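PDB 2II2: alpha-11 giardin from Giardia intestinalis, which belongs to the annexin family, binds calcium and probably acidic phospholipid, and may take part in parasite attachment to the intestinal mucosa and in cytoskeletal reorganisation. Local coordinates for residues H267-A270 with W271-Y274; A257-T260 with G261-D265; V279-D282 with D283-R287. One frame throughout, in Å; residues are numbered along the deposited sequence. Where two conformers were deposited one is given.

Contact 1 of 3, residues H267-A270 with W271-Y274; sequences HKFA and WVHY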
loop_
_atom_site.group_PDB
_atom_site.type_symbol
_atom_site.label_atom_id
_atom_site.label_comp_id
_atom_site.label_asym_id
_atom_site.label_seq_id
_atom_site.Cartn_x
_atom_site.Cartn_y
_atom_site.Cartn_z
ATOM N N HIS A 267 5.567 3.363 -7.632
ATOM C CA HIS A 267 6.693 2.593 -7.099
ATOM C C HIS A 267 6.987 1.404 -7.991
ATOM O O HIS A 267 7.163 0.267 -7.506
ATOM C CB HIS A 267 6.462 2.223 -5.645
ATOM C CG HIS A 267 6.231 3.428 -4.806
ATOM N ND1 HIS A 267 7.189 4.415 -4.652
ATOM C CD2 HIS A 267 5.105 3.886 -4.219
ATOM C CE1 HIS A 267 6.675 5.404 -3.941
ATOM N NE2 HIS A 267 5.412 5.108 -3.668
ATOM N N LYS A 268 7.064 1.701 -9.297
ATOM C CA LYS A 268 7.272 0.709 -10.339
ATOM C C LYS A 268 8.484 -0.179 -10.141
ATOM O O LYS A 268 8.486 -1.297 -10.640
ATOM C CB LYS A 268 7.335 1.378 -11.720
ATOM C CG LYS A 268 8.491 2.369 -11.864
ATOM C CD LYS A 268 8.511 3.018 -13.221
ATOM C CE LYS A 268 9.569 4.142 -13.318
ATOM N NZ LYS A 268 9.735 4.707 -14.711
ATOM N N PHE A 269 9.516 0.303 -9.432
ATOM C CA PHE A 269 10.695 -0.521 -9.174
ATOM C C PHE A 269 10.650 -1.329 -7.898
ATOM O O PHE A 269 11.692 -1.796 -7.442
ATOM C CB PHE A 269 11.987 0.307 -9.234
ATOM C CG PHE A 269 12.230 0.930 -10.576
ATOM C CD1 PHE A 269 12.362 2.297 -10.705
ATOM C CD2 PHE A 269 12.322 0.134 -11.718
ATOM C CE1 PHE A 269 12.593 2.874 -11.955
ATOM C CE2 PHE A 269 12.565 0.711 -12.965
ATOM C CZ PHE A 269 12.667 2.077 -13.081
ATOM N N ALA A 270 9.452 -1.532 -7.344
ATOM C CA ALA A 270 9.356 -2.433 -6.200
ATOM C C ALA A 270 10.040 -3.779 -6.457
ATOM O O ALA A 270 10.576 -4.383 -5.544
ATOM C CB ALA A 270 7.900 -2.685 -5.801
ATOM N N TRP A 271 9.997 -4.265 -7.699
ATOM C CA TRP A 271 10.610 -5.571 -8.033
ATOM C C TRP A 271 12.110 -5.613 -7.753
ATOM O O TRP A 271 12.661 -6.674 -7.479
ATOM C CB TRP A 271 10.320 -5.965 -9.491
ATOM C CG TRP A 271 10.700 -4.974 -10.515
ATOM C CD1 TRP A 271 9.871 -4.093 -11.143
ATOM C CD2 TRP A 271 11.982 -4.839 -11.125
ATOM N NE1 TRP A 271 10.577 -3.376 -12.080
ATOM C CE2 TRP A 271 11.880 -3.805 -12.080
ATOM C CE3 TRP A 271 13.226 -5.463 -10.927
ATOM C CZ2 TRP A 271 12.979 -3.392 -12.879
ATOM C CZ3 TRP A 271 14.304 -5.059 -11.697
ATOM C CH2 TRP A 271 14.179 -4.018 -12.649
ATOM N N VAL A 272 12.770 -4.464 -7.825
ATOM C CA VAL A 272 14.210 -4.378 -7.502
ATOM C C VAL A 272 14.442 -4.814 -6.065
ATOM O O VAL A 272 15.328 -5.607 -5.770
ATOM C CB VAL A 272 14.739 -2.918 -7.694
ATOM C CG1 VAL A 272 16.193 -2.791 -7.233
ATOM C CG2 VAL A 272 14.614 -2.471 -9.160
ATOM N N HIS A 273 13.661 -4.234 -5.159
ATOM C CA HIS A 273 13.791 -4.520 -3.747
ATOM C C HIS A 273 13.208 -5.848 -3.367
ATOM O O HIS A 273 13.592 -6.420 -2.355
ATOM C CB HIS A 273 13.124 -3.442 -2.928
ATOM C CG HIS A 273 13.694 -2.101 -3.178
ATOM N ND1 HIS A 273 14.892 -1.698 -2.640
ATOM C CD2 HIS A 273 13.244 -1.071 -3.929
ATOM C CE1 HIS A 273 15.143 -0.461 -3.029
ATOM N NE2 HIS A 273 14.156 -0.052 -3.801
ATOM N N TYR A 274 12.236 -6.316 -4.135
ATOM C CA TYR A 274 11.628 -7.593 -3.827
ATOM C C TYR A 274 12.626 -8.743 -3.974
ATOM O O TYR A 274 12.473 -9.806 -3.361
ATOM C CB TYR A 274 10.382 -7.818 -4.699
ATOM C CG TYR A 274 9.619 -9.073 -4.330
ATOM C CD1 TYR A 274 8.548 -9.041 -3.436
ATOM C CD2 TYR A 274 9.985 -10.339 -4.838
ATOM C CE1 TYR A 274 7.875 -10.224 -3.089
ATOM C CE2 TYR A 274 9.329 -11.500 -4.483
ATOM C CZ TYR A 274 8.272 -11.431 -3.609
ATOM O OH TYR A 274 7.610 -12.558 -3.238
#
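Val272 and Tyr274 each give a backbone N-H to the turn that precedes them. Val272 N bonds to Phe269 O at 2.9 Å, reaching the oxygen from above the carbonyl plane, 52° out of it. Tyr274 N bonds to Ala270 O at 2.9 Å, the i+4 spacing of an alpha-helix, whereas Val272 to Phe269 is i+3. The two acceptors are the last residues of a type I beta turn, His267 to Ala270, closed by Ala270 N on His267 O, so the chain passes from a turn directly into a short, weakly bonded helix.

Round this backbone the side chains of Phe269 and Trp271 lie side by side and point the same way. Their planes are inclined at 74°, and the indole comes to the rim of the phenyl group, with Trp271 CZ2 3.8 Å from Phe269 CD2. The indole gets there because Trp271 CG sits between the backbone N and the carbonyl carbon (chi1 54°), which turns the ring back over the preceding residues; its CD1 comes to 3.2 Å from Lys268 O. Val272 CG2 lies over one face of the indole, toward the rim of its six-membered ring, and also touches Phe269 CB at 3.8 Å, joining the aromatic pair to the first turn of the helix. Lys268 CG stands over the centre of one face of the phenyl ring, 4.0 Å above its plane.

Phe269 and Trp271 are exposed, whereas Ala270 and Tyr274 are buried. His267 and His273 pack on helix 232-244, through Val236 and Ala237 among others. Trp271 and Tyr274 rest on Met280 of helix 280-287, and Tyr274 OH is hydrogen-bonded to Asp283 there.

Contact 2 of 3, residues A257-T260 with G261-D265; sequences ARIT and GLFHD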
loop_
_atom_site.group_PDB
_atom_site.type_symbol
_atom_site.label_atom_id
_atom_site.label_comp_id
_atom_site.label_asym_id
_atom_site.label_seq_id
_atom_site.Cartn_x
_atom_site.Cartn_y
_atom_site.Cartn_z
ATOM N N ALA A 257 -3.937 -7.004 -4.156
ATOM C CA ALA A 257 -4.745 -6.171 -5.039
ATOM C C ALA A 257 -4.592 -4.694 -4.674
ATOM O O ALA A 257 -4.420 -3.842 -5.552
ATOM C CB ALA A 257 -6.202 -6.600 -4.987
ATOM N N ARG A 258 -4.654 -4.381 -3.380
ATOM C CA ARG A 258 -4.531 -2.991 -2.957
ATOM C C ARG A 258 -3.154 -2.399 -3.231
ATOM O O ARG A 258 -3.040 -1.290 -3.759
ATOM C CB ARG A 258 -4.873 -2.889 -1.483
ATOM C CG ARG A 258 -4.691 -1.510 -0.914
ATOM C CD ARG A 258 -5.015 -1.419 0.572
ATOM N NE ARG A 258 -4.146 -2.241 1.407
ATOM C CZ ARG A 258 -4.531 -3.309 2.093
ATOM N NH1 ARG A 258 -5.773 -3.800 2.011
ATOM N NH2 ARG A 258 -3.644 -3.906 2.858
ATOM N N ILE A 259 -2.117 -3.139 -2.835
ATOM C CA ILE A 259 -0.744 -2.697 -3.032
ATOM C C ILE A 259 -0.480 -2.470 -4.522
ATOM O O ILE A 259 0.120 -1.454 -4.915
ATOM C CB ILE A 259 0.219 -3.716 -2.420
ATOM C CG1 ILE A 259 0.037 -3.772 -0.909
ATOM C CG2 ILE A 259 1.655 -3.384 -2.803
ATOM C CD1 ILE A 259 0.534 -5.062 -0.270
ATOM N N THR A 260 -0.906 -3.416 -5.356
ATOM C CA THR A 260 -0.739 -3.259 -6.794
ATOM C C THR A 260 -1.506 -2.053 -7.327
ATOM O O THR A 260 -0.970 -1.242 -8.064
ATOM C CB THR A 260 -1.242 -4.544 -7.502
ATOM O OG1 THR A 260 -0.459 -5.664 -7.069
ATOM C CG2 THR A 260 -1.147 -4.434 -8.985
ATOM N N GLY A 261 -2.786 -1.951 -6.969
ATOM C CA GLY A 261 -3.603 -0.863 -7.472
ATOM C C GLY A 261 -3.058 0.506 -7.107
ATOM O O GLY A 261 -3.062 1.431 -7.931
ATOM N N LEU A 262 -2.627 0.643 -5.859
ATOM C CA LEU A 262 -2.105 1.928 -5.400
ATOM C C LEU A 262 -0.704 2.311 -5.927
ATOM O O LEU A 262 -0.426 3.487 -6.191
ATOM C CB LEU A 262 -2.069 2.004 -3.874
ATOM C CG LEU A 262 -3.408 1.950 -3.134
ATOM C CD1 LEU A 262 -3.183 1.939 -1.619
ATOM C CD2 LEU A 262 -4.215 3.190 -3.521
ATOM N N PHE A 263 0.181 1.304 -6.036
ATOM C CA PHE A 263 1.598 1.627 -6.150
ATOM C C PHE A 263 2.288 1.140 -7.412
ATOM O O PHE A 263 3.484 1.426 -7.574
ATOM C CB PHE A 263 2.336 1.108 -4.928
ATOM C CG PHE A 263 1.794 1.619 -3.624
ATOM C CD1 PHE A 263 1.675 2.985 -3.384
ATOM C CD2 PHE A 263 1.391 0.724 -2.624
ATOM C CE1 PHE A 263 1.162 3.447 -2.180
ATOM C CE2 PHE A 263 0.896 1.193 -1.410
ATOM C CZ PHE A 263 0.780 2.545 -1.188
ATOM N N HIS A 264 1.546 0.487 -8.311
ATOM C CA HIS A 264 2.218 -0.113 -9.475
ATOM C C HIS A 264 2.940 0.915 -10.353
ATOM O O HIS A 264 3.947 0.586 -10.977
ATOM C CB HIS A 264 1.240 -0.936 -10.336
ATOM C CG HIS A 264 0.242 -0.087 -11.034
ATOM N ND1 HIS A 264 0.341 0.216 -12.374
ATOM C CD2 HIS A 264 -0.814 0.619 -10.556
ATOM C CE1 HIS A 264 -0.644 1.034 -12.706
ATOM N NE2 HIS A 264 -1.338 1.330 -11.615
ATOM N N ASP A 265 2.397 2.132 -10.453
ATOM C CA ASP A 265 3.094 3.174 -11.206
ATOM C C ASP A 265 4.062 3.952 -10.324
ATOM O O ASP A 265 5.230 4.166 -10.684
ATOM C CB ASP A 265 2.146 4.221 -11.855
ATOM C CG ASP A 265 1.370 3.686 -13.040
ATOM O OD1 ASP A 265 1.928 2.974 -13.911
ATOM O OD2 ASP A 265 0.173 4.021 -13.130
#
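Four successive backbone bonds, each from residue i+4 to residue i, join Ala257-Thr260 to Gly261-His264. The first two are fairly straight: Gly261 N to Ala257 O and Leu262 N to Arg258 O, both 2.9 Å. The next two bend as the helix nears its end, and His264 N reaches Thr260 O at 3.1 Å with an N-H...O angle of 137°.

Two apolar pairs follow the same spacing. Arg258 and Leu262 run side by side, CG of the arginine 3.8 Å from Leu262 CD1, while the arginine chain bends at chi3 and its NE forms a salt bridge with Asp99. Ile259 CG2, anti to its own backbone N, approaches Phe263 CD2 at 4.1 Å. In addition, the neighbouring Leu262 puts CB over the centre of one face of the Phe263 ring.

The His264 imidazole presents its edge to Thr260 O, with CD2 3.1 Å from that oxygen. Thr260 OG1 is hydrogen-bonded to Ala256 O and to Trp306 NE1.

With every touching residue buried between helices 76-89, 94-102, 232-244 and 298-306, this is the C-terminal part of a central helix in the all-helical annexin fold.

Contact 3 of 3, residues V279-D282 with D283-R287; sequences VMRD and DILSR
Val279-Asp282 and Asp283-Arg287 are consecutive parts of one short helix, 280-287, with Val279 at its N-cap; the helix lies at the periphery of the chain, and the contact is local, made of i to i+4 pairs. The carbonyl oxygen of Val279 takes the first backbone bond, from Asp283 N at 2.9 Å, and Ile284, Leu285 and Ser286 continue the pattern onto Met280, Arg281 and Asp282.

A water also bridges the start of the helix. Water 1 accepts from Val279 N at 3.0 Å and donates to Asp283 OD1 at 2.7 Å, linking the N-terminal end to a carboxylate one turn on. The other oxygen of that carboxylate, OD2, is hydrogen-bonded to Tyr274 OH, so two different partners fix the rotation of the group. Further along, water 2 donates to Asp282 O at 2.9 Å and, in one of two conformers of the serine, is hydrogen-bonded to Ser286 OG; Asp282 O thus accepts from a water besides the backbone N-H of Ser286.

On the buried side, Met280 and Ile284 cross at a slant. With methionine CG anti to its backbone N (chi1 -166°), that CG lies 4.0 Å from Ile284 CD1, and the extended chain beyond carries Met280 CE on past the same Ile284 CD1 at 4.2 Å. On the exposed side Leu285 CD1 lies 4.3 Å from Arg281 CG.

Helix 298-306 receives Met280 on Trp306, and both Ile284 and Leu285 on Leu303. Met280 and Ile284 also reach Phe240 of helix 232-244. At the far end Arg287 forms a salt bridge with Asp249, and its side chain packs on Ala252 and Tyr253 of helix 249-263.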
loop_
_atom_site.group_PDB
_atom_site.type_symbol
_atom_site.label_atom_id
_atom_site.label_comp_id
_atom_site.label_asym_id
_atom_site.label_seq_id
_atom_site.Cartn_x
_atom_site.Cartn_y
_atom_site.Cartn_z
ATOM N N VAL A 279 12.129 -13.622 -7.016
ATOM C CA VAL A 279 11.889 -12.892 -8.232
ATOM C C VAL A 279 10.406 -12.524 -8.205
ATOM O O VAL A 279 9.539 -13.409 -8.182
ATOM C CB VAL A 279 12.238 -13.732 -9.482
ATOM C CG1 VAL A 279 11.965 -12.933 -10.731
ATOM C CG2 VAL A 279 13.721 -14.168 -9.458
ATOM N N MET A 280 10.091 -11.221 -8.178
ATOM C CA MET A 280 8.692 -10.811 -8.023
ATOM C C MET A 280 7.790 -11.416 -9.087
ATOM O O MET A 280 6.709 -11.884 -8.775
ATOM C CB MET A 280 8.580 -9.287 -8.002
ATOM C CG MET A 280 7.236 -8.780 -7.527
ATOM S SD MET A 280 7.291 -6.967 -7.357
ATOM C CE MET A 280 5.536 -6.620 -7.240
ATOM N N ARG A 281 8.218 -11.382 -10.348
ATOM C CA ARG A 281 7.435 -11.975 -11.410
ATOM C C ARG A 281 7.152 -13.453 -11.137
ATOM O O ARG A 281 6.023 -13.905 -11.271
ATOM C CB ARG A 281 8.146 -11.799 -12.752
ATOM C CG ARG A 281 7.496 -12.556 -13.907
ATOM C CD ARG A 281 8.283 -12.457 -15.220
ATOM N NE ARG A 281 8.322 -11.096 -15.743
ATOM C CZ ARG A 281 9.431 -10.433 -16.060
ATOM N NH1 ARG A 281 10.630 -11.001 -15.925
ATOM N NH2 ARG A 281 9.335 -9.205 -16.532
ATOM N N ASP A 282 8.187 -14.196 -10.770
ATOM C CA ASP A 282 8.029 -15.631 -10.533
ATOM C C ASP A 282 7.115 -15.923 -9.336
ATOM O O ASP A 282 6.340 -16.880 -9.340
ATOM C CB ASP A 282 9.391 -16.304 -10.312
ATOM C CG ASP A 282 10.349 -16.143 -11.509
ATOM O OD1 ASP A 282 9.914 -15.763 -12.621
ATOM O OD2 ASP A 282 11.555 -16.409 -11.311
ATOM N N ASP A 283 7.205 -15.098 -8.301
ATOM C CA ASP A 283 6.402 -15.316 -7.118
ATOM C C ASP A 283 4.935 -14.951 -7.316
ATOM O O ASP A 283 4.041 -15.600 -6.760
ATOM C CB ASP A 283 6.977 -14.581 -5.926
ATOM C CG ASP A 283 8.224 -15.246 -5.364
ATOM O OD1 ASP A 283 8.696 -16.264 -5.920
ATOM O OD2 ASP A 283 8.719 -14.723 -4.345
ATOM N N ILE A 284 4.655 -13.946 -8.134
ATOM C CA ILE A 284 3.275 -13.665 -8.483
ATOM C C ILE A 284 2.672 -14.881 -9.200
ATOM O O ILE A 284 1.562 -15.328 -8.881
ATOM C CB ILE A 284 3.180 -12.375 -9.345
ATOM C CG1 ILE A 284 3.479 -11.127 -8.479
ATOM C CG2 ILE A 284 1.806 -12.266 -9.959
ATOM C CD1 ILE A 284 3.831 -9.850 -9.261
ATOM N N LEU A 285 3.426 -15.428 -10.155
ATOM C CA LEU A 285 2.999 -16.605 -10.907
ATOM C C LEU A 285 2.759 -17.796 -9.995
ATOM O O LEU A 285 1.749 -18.511 -10.126
ATOM C CB LEU A 285 4.053 -16.970 -11.970
ATOM C CG LEU A 285 4.134 -16.087 -13.230
ATOM C CD1 LEU A 285 5.407 -16.355 -14.033
ATOM C CD2 LEU A 285 2.910 -16.281 -14.106
ATOM N N SER A 286 3.684 -18.032 -9.065
ATOM C CA SER A 286 3.594 -19.193 -8.180
ATOM C C SER A 286 2.500 -19.052 -7.146
ATOM O O SER A 286 1.763 -20.006 -6.880
ATOM C CB SER A 286 4.916 -19.419 -7.449
ATOM O OG SER A 286 5.941 -19.767 -8.349
ATOM N N ARG A 287 2.433 -17.865 -6.532
ATOM C CA ARG A 287 1.576 -17.661 -5.368
ATOM C C ARG A 287 0.111 -17.591 -5.707
ATOM O O ARG A 287 -0.730 -18.138 -4.975
ATOM C CB ARG A 287 1.991 -16.378 -4.604
ATOM C CG ARG A 287 1.015 -15.939 -3.486
ATOM C CD ARG A 287 0.979 -16.987 -2.415
ATOM N NE ARG A 287 0.055 -16.756 -1.280
ATOM C CZ ARG A 287 -1.210 -17.189 -1.228
ATOM N NH1 ARG A 287 -1.756 -17.814 -2.270
ATOM N NH2 ARG A 287 -1.950 -17.009 -0.133
HETATM O O HOH W 1 11.303 -16.450 -6.677
HETATM O O HOH W 2 6.892 -19.257 -10.832
#

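Overall arrangement
The three contacts follow one another: contact 2 lies toward the C-terminal end of helix 249-263, contact 1 opens helix 270-274, and contact 3 forms helix 280-287. Contacts 1 and 2, centres about 12 Å apart, adjoin along the chain with no other touch. Contacts 1 and 3, centres about 13 Å apart, touch directly: Tyr274 OH lies 2.7 Å from Asp283 OD2, and Trp271 CA is 3.7 Å from Met280 SD. Contact 2 is the most central, its centre about 7 Å from that of the chain, and its nearest atoms stay about 6 Å from contact 3. Its Ala257 side chain is about 8 Å from that of Glu66, a calcium-binding residue in another structure but without calcium in this model.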